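PDB 4TLV: ADP-ribosylating toxin CARDS from Mycoplasma pneumoniae, which transfers ADP-ribose from NAD(+) to target proteins as the main virulence factor of the bacterium and causes vacuolization of mammalian cells. Local coordinates for residues H163-G167 / R168-T172; T224-L228 / S229-P233; M366-D370 / I371-Q375; L390-N393 / T394-G398; C425-H428 / A429-T433. One frame throughout, in Å; residues are numbered along the deposited sequence.

Contact 1 (H163-G167 / R168-T172). With ACT (acetate ion), chain M.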
loop_
_atom_site.group_PDB
_atom_site.type_symbol
_atom_site.label_atom_id
_atom_site.label_comp_id
_atom_site.label_asym_id
_atom_site.label_seq_id
_atom_site.Cartn_x
_atom_site.Cartn_y
_atom_site.Cartn_z
ATOM N N HIS A 163 -3.358 15.195 -24.619
ATOM C CA HIS A 163 -1.991 15.095 -25.122
ATOM C C HIS A 163 -1.357 13.824 -24.580
ATOM O O HIS A 163 -1.812 13.276 -23.572
ATOM C CB HIS A 163 -1.159 16.328 -24.763
ATOM C CG HIS A 163 -0.673 16.344 -23.344
ATOM N ND1 HIS A 163 -1.465 16.747 -22.288
ATOM C CD2 HIS A 163 0.532 16.029 -22.811
ATOM C CE1 HIS A 163 -0.769 16.672 -21.165
ATOM N NE2 HIS A 163 0.444 16.237 -21.455
ATOM N N HIS A 164 -0.334 13.338 -25.266
ATOM C CA HIS A 164 0.299 12.065 -24.916
ATOM C C HIS A 164 1.617 12.311 -24.181
ATOM O O HIS A 164 2.610 12.658 -24.802
ATOM C CB HIS A 164 0.571 11.270 -26.189
ATOM C CG HIS A 164 -0.647 11.043 -27.025
ATOM N ND1 HIS A 164 -0.583 10.810 -28.383
ATOM C CD2 HIS A 164 -1.960 11.023 -26.701
ATOM C CE1 HIS A 164 -1.805 10.645 -28.858
ATOM N NE2 HIS A 164 -2.660 10.772 -27.860
ATOM N N PRO A 165 1.627 12.155 -22.848
ATOM C CA PRO A 165 2.850 12.501 -22.114
ATOM C C PRO A 165 4.030 11.619 -22.551
ATOM O O PRO A 165 3.920 10.390 -22.553
ATOM C CB PRO A 165 2.464 12.251 -20.640
ATOM C CG PRO A 165 0.922 12.310 -20.637
ATOM C CD PRO A 165 0.548 11.691 -21.957
ATOM N N ALA A 166 5.141 12.254 -22.918
ATOM C CA ALA A 166 6.307 11.548 -23.445
ATOM C C ALA A 166 5.951 10.581 -24.569
ATOM O O ALA A 166 6.589 9.543 -24.728
ATOM C CB ALA A 166 7.052 10.819 -22.312
ATOM N N GLY A 167 4.910 10.899 -25.333
ATOM C CA GLY A 167 4.543 10.075 -26.474
ATOM C C GLY A 167 3.745 8.821 -26.151
ATOM O O GLY A 167 3.603 7.936 -27.004
ATOM N N ARG A 168 3.236 8.724 -24.923
ATOM C CA ARG A 168 2.401 7.586 -24.527
ATOM C C ARG A 168 0.965 8.042 -24.302
ATOM O O ARG A 168 0.730 9.171 -23.890
ATOM C CB ARG A 168 2.948 6.910 -23.265
ATOM C CG ARG A 168 4.185 6.049 -23.526
ATOM C CD ARG A 168 3.792 4.645 -23.878
ATOM N NE ARG A 168 4.945 3.793 -24.141
ATOM C CZ ARG A 168 4.879 2.483 -24.334
ATOM N NH1 ARG A 168 3.710 1.847 -24.265
ATOM N NH2 ARG A 168 5.992 1.804 -24.582
ATOM N N VAL A 169 0.010 7.157 -24.566
ATOM C CA VAL A 169 -1.403 7.518 -24.498
ATOM C C VAL A 169 -2.007 7.118 -23.158
ATOM O O VAL A 169 -1.985 5.947 -22.801
ATOM C CB VAL A 169 -2.196 6.806 -25.595
ATOM C CG1 VAL A 169 -3.666 7.178 -25.498
ATOM C CG2 VAL A 169 -1.620 7.153 -26.968
ATOM N N VAL A 170 -2.534 8.099 -22.427
ATOM C CA VAL A 170 -3.080 7.877 -21.094
ATOM C C VAL A 170 -4.307 6.980 -21.139
ATOM O O VAL A 170 -5.292 7.292 -21.808
ATOM C CB VAL A 170 -3.464 9.219 -20.420
ATOM C CG1 VAL A 170 -4.059 8.980 -19.037
ATOM C CG2 VAL A 170 -2.252 10.159 -20.328
ATOM N N GLU A 171 -4.238 5.872 -20.406
ATOM C CA GLU A 171 -5.313 4.905 -20.346
ATOM C C GLU A 171 -5.856 4.792 -18.931
ATOM O O GLU A 171 -5.144 5.048 -17.957
ATOM C CB GLU A 171 -4.805 3.516 -20.749
ATOM C CG GLU A 171 -4.199 3.446 -22.124
ATOM C CD GLU A 171 -5.241 3.307 -23.218
ATOM O OE1 GLU A 171 -6.225 2.559 -23.030
ATOM O OE2 GLU A 171 -5.056 3.940 -24.273
ATOM N N THR A 172 -7.102 4.360 -18.827
ATOM C CA THR A 172 -7.642 3.945 -17.543
ATOM C C THR A 172 -8.344 2.604 -17.752
ATOM O O THR A 172 -8.371 2.080 -18.869
ATOM C CB THR A 172 -8.549 5.037 -16.914
ATOM O OG1 THR A 172 -8.839 4.689 -15.555
ATOM C CG2 THR A 172 -9.847 5.215 -17.692
HETATM C C ACT M . -4.946 16.739 -21.451
HETATM O O ACT M . -4.371 15.997 -20.617
HETATM O OXT ACT M . -4.253 17.155 -22.410
HETATM C CH3 ACT M . -6.392 17.108 -21.316
HETATM O O HOH W 1 -3.100 10.637 -23.767
#
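H164 and V169 lie side by side and point the same way across the mouth of a tight reversal, a type I' beta turn from P165 to R168 that leads into strand 168-181 of the mART domain. V169 sets its CG2 methyl squarely over one face of the H164 imidazole, 3.8 Å from the ring centroid and only 5° off the normal, a CH-pi contact. H164 CG stands anti to the carbonyl carbon (chi1 -56°), which keeps the ring beside V169; its ND1 is bonded to E69. One residue further along, P165 and V170 cross at about a right angle, and P165 CD packs on V170 CG2 at 3.6 Å. Proline suits this place: its backbone N has no hydrogen to offer R168 O, and its ring carbons supply apolar surface instead. The turn itself is closed by R168 N donating to P165 O at 3.0 Å. A166 and G167 occupy its corners, both with positive phi, a conformation easy for glycine. R168 leaves the turn with a bend at chi2 and carries its guanidinium away to the carbonyl of W66. Beyond the turn the two arms are joined through a water, which donates to H163 O and accepts from V170 N, 2.9 Å from each. H163 holds an acetate ion, probably from the crystallisation liquor: its backbone N at 3.1 Å and ND1 at 2.8 Å both donate to acetate OXT, which lies in the plane of the imidazole at its edge.

Contact 2 (T224-L228 / S229-P233)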
loop_
_atom_site.group_PDB
_atom_site.type_symbol
_atom_site.label_atom_id
_atom_site.label_comp_id
_atom_site.label_asym_id
_atom_site.label_seq_id
_atom_site.Cartn_x
_atom_site.Cartn_y
_atom_site.Cartn_z
ATOM N N THR A 224 5.847 3.223 -12.550
ATOM C CA THR A 224 5.355 2.100 -11.752
ATOM C C THR A 224 5.953 0.773 -12.210
ATOM O O THR A 224 6.000 0.502 -13.402
ATOM C CB THR A 224 3.807 2.037 -11.819
ATOM O OG1 THR A 224 3.287 3.292 -11.382
ATOM C CG2 THR A 224 3.246 0.929 -10.938
ATOM N N SER A 225 6.433 -0.026 -11.255
ATOM C CA SER A 225 6.950 -1.367 -11.527
ATOM C C SER A 225 5.877 -2.406 -11.229
ATOM O O SER A 225 5.147 -2.266 -10.252
ATOM C CB SER A 225 8.150 -1.666 -10.611
ATOM O OG SER A 225 9.110 -0.635 -10.660
ATOM N N ALA A 226 5.791 -3.446 -12.059
ATOM C CA ALA A 226 4.908 -4.582 -11.796
ATOM C C ALA A 226 5.736 -5.858 -11.893
ATOM O O ALA A 226 6.667 -5.928 -12.695
ATOM C CB ALA A 226 3.742 -4.626 -12.813
ATOM N N SER A 227 5.428 -6.867 -11.088
ATOM C CA SER A 227 6.077 -8.152 -11.349
ATOM C C SER A 227 5.440 -8.783 -12.571
ATOM O O SER A 227 4.285 -8.506 -12.915
ATOM C CB SER A 227 5.994 -9.109 -10.159
ATOM O OG SER A 227 4.668 -9.234 -9.731
ATOM N N LEU A 228 6.193 -9.647 -13.230
ATOM C CA LEU A 228 5.663 -10.332 -14.399
ATOM C C LEU A 228 4.498 -11.274 -14.055
ATOM O O LEU A 228 3.668 -11.580 -14.912
ATOM C CB LEU A 228 6.786 -11.069 -15.137
ATOM C CG LEU A 228 7.682 -10.181 -16.021
ATOM C CD1 LEU A 228 8.378 -9.050 -15.250
ATOM C CD2 LEU A 228 8.705 -11.048 -16.764
ATOM N N SER A 229 4.407 -11.727 -12.812
ATOM C CA SER A 229 3.349 -12.625 -12.446
ATOM C C SER A 229 1.956 -11.789 -12.572
ATOM O O SER A 229 0.916 -12.370 -12.856
ATOM C CB SER A 229 3.485 -13.234 -11.049
ATOM O OG SER A 229 3.563 -12.209 -10.068
ATOM N N PHE A 230 2.011 -10.477 -12.347
ATOM C CA PHE A 230 0.850 -9.611 -12.553
ATOM C C PHE A 230 0.691 -9.220 -14.036
ATOM O O PHE A 230 -0.399 -9.343 -14.612
ATOM C CB PHE A 230 0.950 -8.339 -11.686
ATOM C CG PHE A 230 0.503 -8.537 -10.254
ATOM C CD1 PHE A 230 1.267 -9.285 -9.365
ATOM C CD2 PHE A 230 -0.674 -7.973 -9.795
ATOM C CE1 PHE A 230 0.851 -9.493 -8.048
ATOM C CE2 PHE A 230 -1.096 -8.167 -8.468
ATOM C CZ PHE A 230 -0.336 -8.936 -7.599
ATOM N N ALA A 231 1.773 -8.738 -14.641
ATOM C CA ALA A 231 1.704 -8.158 -15.997
ATOM C C ALA A 231 1.600 -9.185 -17.134
ATOM O O ALA A 231 1.188 -8.837 -18.251
ATOM C CB ALA A 231 2.879 -7.246 -16.238
ATOM N N CYS A 232 2.001 -10.428 -16.864
ATOM C CA CYS A 232 1.950 -11.490 -17.875
ATOM C C CYS A 232 1.155 -12.671 -17.326
ATOM O O CYS A 232 1.709 -13.749 -17.135
ATOM C CB CYS A 232 3.359 -11.971 -18.229
ATOM S SG CYS A 232 4.638 -10.707 -18.329
ATOM N N PRO A 233 -0.150 -12.469 -17.074
ATOM C CA PRO A 233 -0.950 -13.451 -16.327
ATOM C C PRO A 233 -1.109 -14.767 -17.074
ATOM O O PRO A 233 -1.446 -15.761 -16.451
ATOM C CB PRO A 233 -2.325 -12.791 -16.186
ATOM C CG PRO A 233 -2.316 -11.594 -17.091
ATOM C CD PRO A 233 -0.911 -11.271 -17.471
#
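With L228 CG turned beside its own backbone N (chi1 -78°) and C232 SG likewise beside its own N (chi1 -39°), the two side chains meet one helical turn apart, L228 CG to C232 SG at 3.9 Å. The sulfur goes on to the disulfide with C249, so an apolar leucine packs against one end of the cross-link. The backbone between them forms a single helical turn, 228-231, entered directly from strand 225-226 in the region assigned to the NAD(+)-binding pocket. Its bonds start at S227 in the N-cap position: S227 O accepts A231 N at 3.1 Å, nearly straight at 167°, while a weak second bond comes from F230 N. The next bond, C232 N to L228 O at 2.8 Å, is more bent, and C232 then leaves helical geometry. The S227 side chain does no capping; its OG sits obliquely against the F230 ring, 3.4 Å from F230 CD1. The small side chains of A226 and A231 let strand and helix fold close together, with A226 CB 4.4 Å from A231 CB. Backbone bonds tie the strand end to A218 of strand 214-219 and the helical turn, through A231, to I250.

Contact 3 (M366-D370 / I371-Q375)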
loop_
_atom_site.group_PDB
_atom_site.type_symbol
_atom_site.label_atom_id
_atom_site.label_comp_id
_atom_site.label_asym_id
_atom_site.label_seq_id
_atom_site.Cartn_x
_atom_site.Cartn_y
_atom_site.Cartn_z
ATOM N N MET A 366 -11.232 6.405 -8.721
ATOM C CA MET A 366 -11.709 7.383 -9.693
ATOM C C MET A 366 -12.305 6.660 -10.888
ATOM O O MET A 366 -11.600 5.975 -11.627
ATOM C CB MET A 366 -10.581 8.294 -10.136
ATOM C CG MET A 366 -9.930 9.017 -8.956
ATOM S SD MET A 366 -8.943 10.382 -9.512
ATOM C CE MET A 366 -8.127 10.827 -7.977
ATOM N N THR A 367 -13.605 6.810 -11.078
ATOM C CA THR A 367 -14.296 5.973 -12.058
ATOM C C THR A 367 -15.004 6.824 -13.116
ATOM O O THR A 367 -15.772 7.725 -12.780
ATOM C CB THR A 367 -15.307 5.045 -11.356
ATOM O OG1 THR A 367 -16.320 5.837 -10.739
ATOM C CG2 THR A 367 -14.626 4.254 -10.265
ATOM N N PRO A 368 -14.744 6.536 -14.403
ATOM C CA PRO A 368 -15.272 7.376 -15.487
ATOM C C PRO A 368 -16.785 7.240 -15.502
ATOM O O PRO A 368 -17.269 6.136 -15.322
ATOM C CB PRO A 368 -14.683 6.747 -16.762
ATOM C CG PRO A 368 -13.832 5.602 -16.324
ATOM C CD PRO A 368 -14.118 5.302 -14.893
ATOM N N GLN A 369 -17.513 8.331 -15.680
ATOM C CA GLN A 369 -18.974 8.274 -15.619
ATOM C C GLN A 369 -19.643 8.429 -16.993
ATOM O O GLN A 369 -20.814 8.099 -17.160
ATOM C CB GLN A 369 -19.514 9.326 -14.644
ATOM C CG GLN A 369 -19.046 9.102 -13.207
ATOM C CD GLN A 369 -19.536 7.797 -12.628
ATOM O OE1 GLN A 369 -18.756 6.867 -12.378
ATOM N NE2 GLN A 369 -20.841 7.710 -12.418
ATOM N N ASP A 370 -18.892 8.923 -17.967
ATOM C CA ASP A 370 -19.415 9.149 -19.310
ATOM C C ASP A 370 -18.642 8.289 -20.294
ATOM O O ASP A 370 -17.529 7.849 -20.004
ATOM C CB ASP A 370 -19.322 10.631 -19.691
ATOM C CG ASP A 370 -17.891 11.163 -19.651
ATOM O OD1 ASP A 370 -17.043 10.523 -19.007
ATOM O OD2 ASP A 370 -17.609 12.216 -20.260
ATOM N N ILE A 371 -19.227 8.035 -21.458
ATOM C CA ILE A 371 -18.585 7.145 -22.420
ATOM C C ILE A 371 -17.394 7.843 -23.095
ATOM O O ILE A 371 -16.502 7.187 -23.635
ATOM C CB ILE A 371 -19.603 6.587 -23.450
ATOM C CG1 ILE A 371 -18.989 5.450 -24.266
ATOM C CG2 ILE A 371 -20.123 7.691 -24.341
ATOM C CD1 ILE A 371 -20.033 4.595 -24.996
ATOM N N ALA A 372 -17.373 9.171 -23.036
ATOM C CA ALA A 372 -16.251 9.947 -23.567
ATOM C C ALA A 372 -15.043 9.936 -22.615
ATOM O O ALA A 372 -13.996 10.507 -22.919
ATOM C CB ALA A 372 -16.681 11.379 -23.837
ATOM N N ILE A 373 -15.210 9.304 -21.458
ATOM C CA ILE A 373 -14.137 9.175 -20.478
ATOM C C ILE A 373 -13.522 10.526 -20.133
ATOM O O ILE A 373 -12.323 10.730 -20.314
ATOM C CB ILE A 373 -13.045 8.215 -20.986
ATOM C CG1 ILE A 373 -13.679 7.003 -21.684
ATOM C CG2 ILE A 373 -12.145 7.761 -19.828
ATOM C CD1 ILE A 373 -14.413 6.048 -20.720
ATOM N N THR A 374 -14.342 11.459 -19.647
ATOM C CA THR A 374 -13.842 12.778 -19.270
ATOM C C THR A 374 -14.322 13.239 -17.912
ATOM O O THR A 374 -13.837 14.244 -17.409
ATOM C CB THR A 374 -14.310 13.879 -20.231
ATOM O OG1 THR A 374 -15.745 13.910 -20.228
ATOM C CG2 THR A 374 -13.785 13.641 -21.626
ATOM N N GLN A 375 -15.314 12.551 -17.357
ATOM C CA GLN A 375 -15.884 12.929 -16.059
ATOM C C GLN A 375 -15.732 11.766 -15.080
ATOM O O GLN A 375 -16.136 10.647 -15.369
ATOM C CB GLN A 375 -17.363 13.294 -16.210
ATOM C CG GLN A 375 -17.593 14.452 -17.172
ATOM C CD GLN A 375 -19.003 14.486 -17.732
ATOM O OE1 GLN A 375 -19.871 13.726 -17.308
ATOM N NE2 GLN A 375 -19.232 15.364 -18.703
#
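A beta-hairpin of the D2 trefoil domain reverses here between strands 364-368 and 375-380, round a type I turn from D370 to I373. D370, at the first position of the turn, does most of the work: its CG sits between the backbone N and the carbonyl carbon (chi1 59°), which brings the carboxylate across to the returning arm. D370 OD1 takes T374 N at 2.9 Å through its syn lone pair and Q375 N at 3.1 Å from above the carboxylate plane. D370 OD2 uses its own syn lone pair for the T374 hydroxyl, OG1 donating at 2.5 Å. Both oxygens are thus engaged by T374, a pairing that should fix the carboxylate's rotation and that, with three donors around it, is consistent with a charged aspartate. The Q375 side chain runs alongside. In the backbone, I373 N donates to D370 O at 3.1 Å, closing the turn, and Q369 N reaches Q375 O at 2.7 Å where the arms begin to pair. I373 adopts positive phi, unusual for a beta-branched residue, and its CD1 packs on P368 CB at 4.0 Å, while T172 of the mART domain lies against the same isoleucine. The result is a tight antiparallel hairpin connection in the D2 beta-trefoil.

Contact 4 (L390-N393 / T394-G398)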
loop_
_atom_site.group_PDB
_atom_site.type_symbol
_atom_site.label_atom_id
_atom_site.label_comp_id
_atom_site.label_asym_id
_atom_site.label_seq_id
_atom_site.Cartn_x
_atom_site.Cartn_y
_atom_site.Cartn_z
ATOM N N LEU A 390 -17.592 12.607 -3.977
ATOM C CA LEU A 390 -17.243 13.877 -3.359
ATOM C C LEU A 390 -18.415 14.847 -3.488
ATOM O O LEU A 390 -19.124 14.836 -4.497
ATOM C CB LEU A 390 -16.010 14.481 -4.033
ATOM C CG LEU A 390 -14.668 13.758 -3.871
ATOM C CD1 LEU A 390 -13.598 14.486 -4.713
ATOM C CD2 LEU A 390 -14.261 13.703 -2.394
ATOM N N PHE A 391 -18.599 15.689 -2.476
ATOM C CA PHE A 391 -19.711 16.647 -2.446
ATOM C C PHE A 391 -19.263 18.006 -1.899
ATOM O O PHE A 391 -18.302 18.093 -1.135
ATOM C CB PHE A 391 -20.852 16.114 -1.565
ATOM C CG PHE A 391 -21.661 15.023 -2.194
ATOM C CD1 PHE A 391 -21.201 13.707 -2.200
ATOM C CD2 PHE A 391 -22.900 15.302 -2.765
ATOM C CE1 PHE A 391 -21.951 12.696 -2.785
ATOM C CE2 PHE A 391 -23.662 14.290 -3.356
ATOM C CZ PHE A 391 -23.193 12.986 -3.363
ATOM N N TRP A 392 -19.960 19.068 -2.298
ATOM C CA TRP A 392 -19.835 20.352 -1.611
ATOM C C TRP A 392 -21.231 20.857 -1.257
ATOM O O TRP A 392 -22.226 20.391 -1.811
ATOM C CB TRP A 392 -19.090 21.392 -2.449
ATOM C CG TRP A 392 -19.900 21.989 -3.575
ATOM C CD1 TRP A 392 -20.438 21.329 -4.636
ATOM C CD2 TRP A 392 -20.252 23.372 -3.742
ATOM N NE1 TRP A 392 -21.099 22.210 -5.459
ATOM C CE2 TRP A 392 -21.007 23.469 -4.928
ATOM C CE3 TRP A 392 -20.009 24.531 -3.000
ATOM C CZ2 TRP A 392 -21.515 24.683 -5.397
ATOM C CZ3 TRP A 392 -20.510 25.741 -3.471
ATOM C CH2 TRP A 392 -21.257 25.803 -4.657
ATOM N N ASN A 393 -21.287 21.794 -0.320
ATOM C CA ASN A 393 -22.541 22.414 0.074
ATOM C C ASN A 393 -22.819 23.624 -0.805
ATOM O O ASN A 393 -22.158 24.657 -0.678
ATOM C CB ASN A 393 -22.480 22.825 1.543
ATOM C CG ASN A 393 -23.803 23.358 2.048
ATOM O OD1 ASN A 393 -24.516 24.068 1.331
ATOM N ND2 ASN A 393 -24.144 23.018 3.286
ATOM N N THR A 394 -23.787 23.479 -1.706
ATOM C CA THR A 394 -24.097 24.505 -2.703
ATOM C C THR A 394 -24.499 25.837 -2.079
ATOM O O THR A 394 -24.403 26.886 -2.719
ATOM C CB THR A 394 -25.226 24.054 -3.641
ATOM O OG1 THR A 394 -26.379 23.710 -2.859
ATOM C CG2 THR A 394 -24.787 22.844 -4.465
ATOM N N LYS A 395 -24.937 25.797 -0.824
ATOM C CA LYS A 395 -25.345 27.016 -0.139
ATOM C C LYS A 395 -24.212 27.685 0.643
ATOM O O LYS A 395 -24.341 28.837 1.051
ATOM C CB LYS A 395 -26.545 26.746 0.767
ATOM C CG LYS A 395 -27.857 26.567 0.012
ATOM C CD LYS A 395 -29.012 26.299 0.966
ATOM C CE LYS A 395 -30.361 26.503 0.285
ATOM N NZ LYS A 395 -30.470 25.711 -0.973
ATOM N N SER A 396 -23.101 26.978 0.846
ATOM C CA SER A 396 -21.985 27.561 1.587
ATOM C C SER A 396 -21.478 28.816 0.885
ATOM O O SER A 396 -21.465 28.889 -0.347
ATOM C CB SER A 396 -20.838 26.556 1.770
ATOM O OG SER A 396 -20.210 26.248 0.535
ATOM N N GLY A 397 -21.067 29.806 1.669
ATOM C CA GLY A 397 -20.551 31.040 1.108
ATOM C C GLY A 397 -19.064 31.203 1.360
ATOM O O GLY A 397 -18.408 30.307 1.887
ATOM N N GLY A 398 -18.525 32.353 0.979
ATOM C CA GLY A 398 -17.119 32.629 1.198
ATOM C C GLY A 398 -16.262 32.240 0.012
ATOM O O GLY A 398 -16.775 31.795 -1.017
#
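The W392 indole receives the backbone of T394 over one face: T394 CA stands 3.7 Å from the centroid of the six-membered ring, 10° off the normal, in a CH-pi contact nearly over the centre of that ring and so toward the rim of the indole as a whole. The rings of F288 and H401 meet the indole edge-to-face, and its NE1 is bonded to E416. This is where strand 388-393 of the D2 beta-trefoil ends in a type I turn from N393 to S396. Tryptophan suits the end of the strand because its wide, flat surface lies beneath the turning backbone, and T394 adds its CG2 methyl, 3.9 Å from W392 CE2. The second flat group, the N393 amide, lies on the turn as an Asx turn. N393 CG is anti to the backbone N (chi1 -175°), which swings OD1 forward over the following peptides; K395 N donates to N393 OD1 at 2.8 Å, in the plane of the amide, and a long bond from S396 N to that oxygen is weak. Asparagine fits because its short side chain lets OD1 stand in for a backbone carbonyl, as in Asx turns generally. T394 OG1 is hydrogen-bonded to the carbonyl of D414. The main-chain carbonyl of N393 is gripped twice by S396, a serine short enough to fold back in this way, whose oxygen is also hydrogen-bonded to H401. S396 N donates to N393 O at 2.9 Å, and S396 OG, in the carbonyl plane, donates to the same oxygen at 2.8 Å.

Contact 5 (C425-H428 / A429-T433). With ACT (acetate ion), chain M.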
loop_
_atom_site.group_PDB
_atom_site.type_symbol
_atom_site.label_atom_id
_atom_site.label_comp_id
_atom_site.label_asym_id
_atom_site.label_seq_id
_atom_site.Cartn_x
_atom_site.Cartn_y
_atom_site.Cartn_z
ATOM N N CYS A 425 -8.254 22.655 -20.587
ATOM C CA CYS A 425 -8.438 23.811 -19.709
ATOM C C CYS A 425 -8.751 23.440 -18.254
ATOM O O CYS A 425 -8.941 24.324 -17.414
ATOM C CB CYS A 425 -9.536 24.729 -20.254
ATOM S SG CYS A 425 -9.041 25.729 -21.682
ATOM N N THR A 426 -8.818 22.145 -17.955
ATOM C CA THR A 426 -9.080 21.719 -16.584
ATOM C C THR A 426 -8.038 20.707 -16.069
ATOM O O THR A 426 -6.837 20.991 -16.067
ATOM C CB THR A 426 -10.538 21.221 -16.390
ATOM O OG1 THR A 426 -10.874 20.240 -17.378
ATOM C CG2 THR A 426 -11.524 22.391 -16.498
ATOM N N THR A 427 -8.490 19.545 -15.622
ATOM C CA THR A 427 -7.567 18.542 -15.098
ATOM C C THR A 427 -6.893 17.796 -16.237
ATOM O O THR A 427 -7.568 17.291 -17.123
ATOM C CB THR A 427 -8.313 17.513 -14.246
ATOM O OG1 THR A 427 -9.130 18.203 -13.297
ATOM C CG2 THR A 427 -7.315 16.592 -13.512
ATOM N N HIS A 428 -5.569 17.698 -16.217
ATOM C CA HIS A 428 -4.918 16.913 -17.261
ATOM C C HIS A 428 -5.104 15.417 -17.039
ATOM O O HIS A 428 -5.347 14.973 -15.919
ATOM C CB HIS A 428 -3.474 17.336 -17.459
ATOM C CG HIS A 428 -3.354 18.681 -18.119
ATOM N ND1 HIS A 428 -2.274 19.400 -18.508
ATOM C CD2 HIS A 428 -4.459 19.438 -18.451
ATOM C CE1 HIS A 428 -2.744 20.571 -19.058
ATOM N NE2 HIS A 428 -4.064 20.569 -19.013
ATOM N N ALA A 429 -5.032 14.652 -18.122
ATOM C CA ALA A 429 -5.572 13.295 -18.126
ATOM C C ALA A 429 -4.869 12.364 -17.140
ATOM O O ALA A 429 -5.490 11.450 -16.589
ATOM C CB ALA A 429 -5.511 12.701 -19.546
ATOM N N GLN A 430 -3.573 12.576 -16.919
ATOM C CA GLN A 430 -2.840 11.613 -16.091
ATOM C C GLN A 430 -3.233 11.678 -14.617
ATOM O O GLN A 430 -2.993 10.738 -13.871
ATOM C CB GLN A 430 -1.320 11.728 -16.267
ATOM C CG GLN A 430 -0.703 12.947 -15.612
ATOM C CD GLN A 430 0.785 12.975 -15.836
ATOM O OE1 GLN A 430 1.548 12.885 -14.756
ATOM N NE2 GLN A 430 1.249 13.049 -16.984
ATOM N N PHE A 431 -3.877 12.760 -14.195
ATOM C CA PHE A 431 -4.310 12.804 -12.806
ATOM C C PHE A 431 -5.174 11.602 -12.431
ATOM O O PHE A 431 -5.046 11.046 -11.337
ATOM C CB PHE A 431 -5.053 14.095 -12.433
ATOM C CG PHE A 431 -5.440 14.124 -10.989
ATOM C CD1 PHE A 431 -4.471 14.261 -10.018
ATOM C CD2 PHE A 431 -6.755 13.936 -10.596
ATOM C CE1 PHE A 431 -4.818 14.247 -8.664
ATOM C CE2 PHE A 431 -7.093 13.936 -9.259
ATOM C CZ PHE A 431 -6.115 14.084 -8.296
ATOM N N VAL A 432 -6.053 11.181 -13.340
ATOM C CA VAL A 432 -6.984 10.105 -13.025
ATOM C C VAL A 432 -6.414 8.708 -13.297
ATOM O O VAL A 432 -7.156 7.763 -13.586
ATOM C CB VAL A 432 -8.350 10.315 -13.718
ATOM C CG1 VAL A 432 -8.971 11.636 -13.230
ATOM C CG2 VAL A 432 -8.192 10.310 -15.232
ATOM N N THR A 433 -5.091 8.591 -13.164
ATOM C CA THR A 433 -4.385 7.324 -13.231
ATOM C C THR A 433 -3.445 7.247 -12.023
ATOM O O THR A 433 -3.108 8.257 -11.442
ATOM C CB THR A 433 -3.548 7.207 -14.519
ATOM O OG1 THR A 433 -2.505 8.180 -14.500
ATOM C CG2 THR A 433 -4.436 7.448 -15.761
HETATM C C ACT M . -4.946 16.739 -21.451
HETATM O O ACT M . -4.371 15.997 -20.617
HETATM O OXT ACT M . -4.253 17.155 -22.410
HETATM C CH3 ACT M . -6.392 17.108 -21.316
#
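F431 N donates to H428 O at 3.2 Å, an i to i+3 bond that begins the 3-10 turn 429-431. The bond from T433 N to Q430 O continues the coil. T427 stands just before it; a chi1 of -50° puts its OG1 beside the backbone N and leaves CG2 anti to that N, against F431. The methyl is 3.5 Å from F431 CB and 4.0 Å from F431 CD2, and the two side chains cross obliquely. Threonine suits the place because it splits its tasks, the methyl packing on phenylalanine while OG1 is bonded to the backbone N of Y278. The F431 ring continues to M366, joining the turn to the trefoil body of D2. On another side of the turn, Q430 reaches the KELED trafficking motif, its OE1 bonded to E273 N and its NE2 to E271 O; a long amide with both a donor and an acceptor is apt for holding backbone. H428 turns its imidazole aside, with NE2 bonded to the carbonyl of E424. An acetate ion sits at the start of the coil, where A429 N donates to acetate O at 2.9 Å with an angle of 160°, and H428 CB lies 3.5 Å from the same oxygen. A429 CB, a lone methyl 3.6 Å from acetate O, leaves room for the ion beside the N-H. The N-H at the start of a helical turn has no carbonyl partner within the turn, so this spot probably favours an anionic oxygen.

Contacts 1 and 2 belong to the N-terminal ADP-ribosylating part of the chain, contacts 3, 4 and 5 to D2, and they follow one another in series. Contacts 1, 3 and 5 form a touching group where the mART domain rests directly on D2: the centre of contact 5 is about 11 Å from that of contact 1 and about 12 Å from that of contact 3, and V170 packs on T433. A single acetate, probably a crystallisation component rather than a natural link, bonds both contact 1 and contact 5. Contact 2 lies about 20 Å from contact 1, centre to centre. Contact 4 is centred about 23 Å from contacts 3 and 5, sharing with contact 3 the ten-strand trefoil sheet.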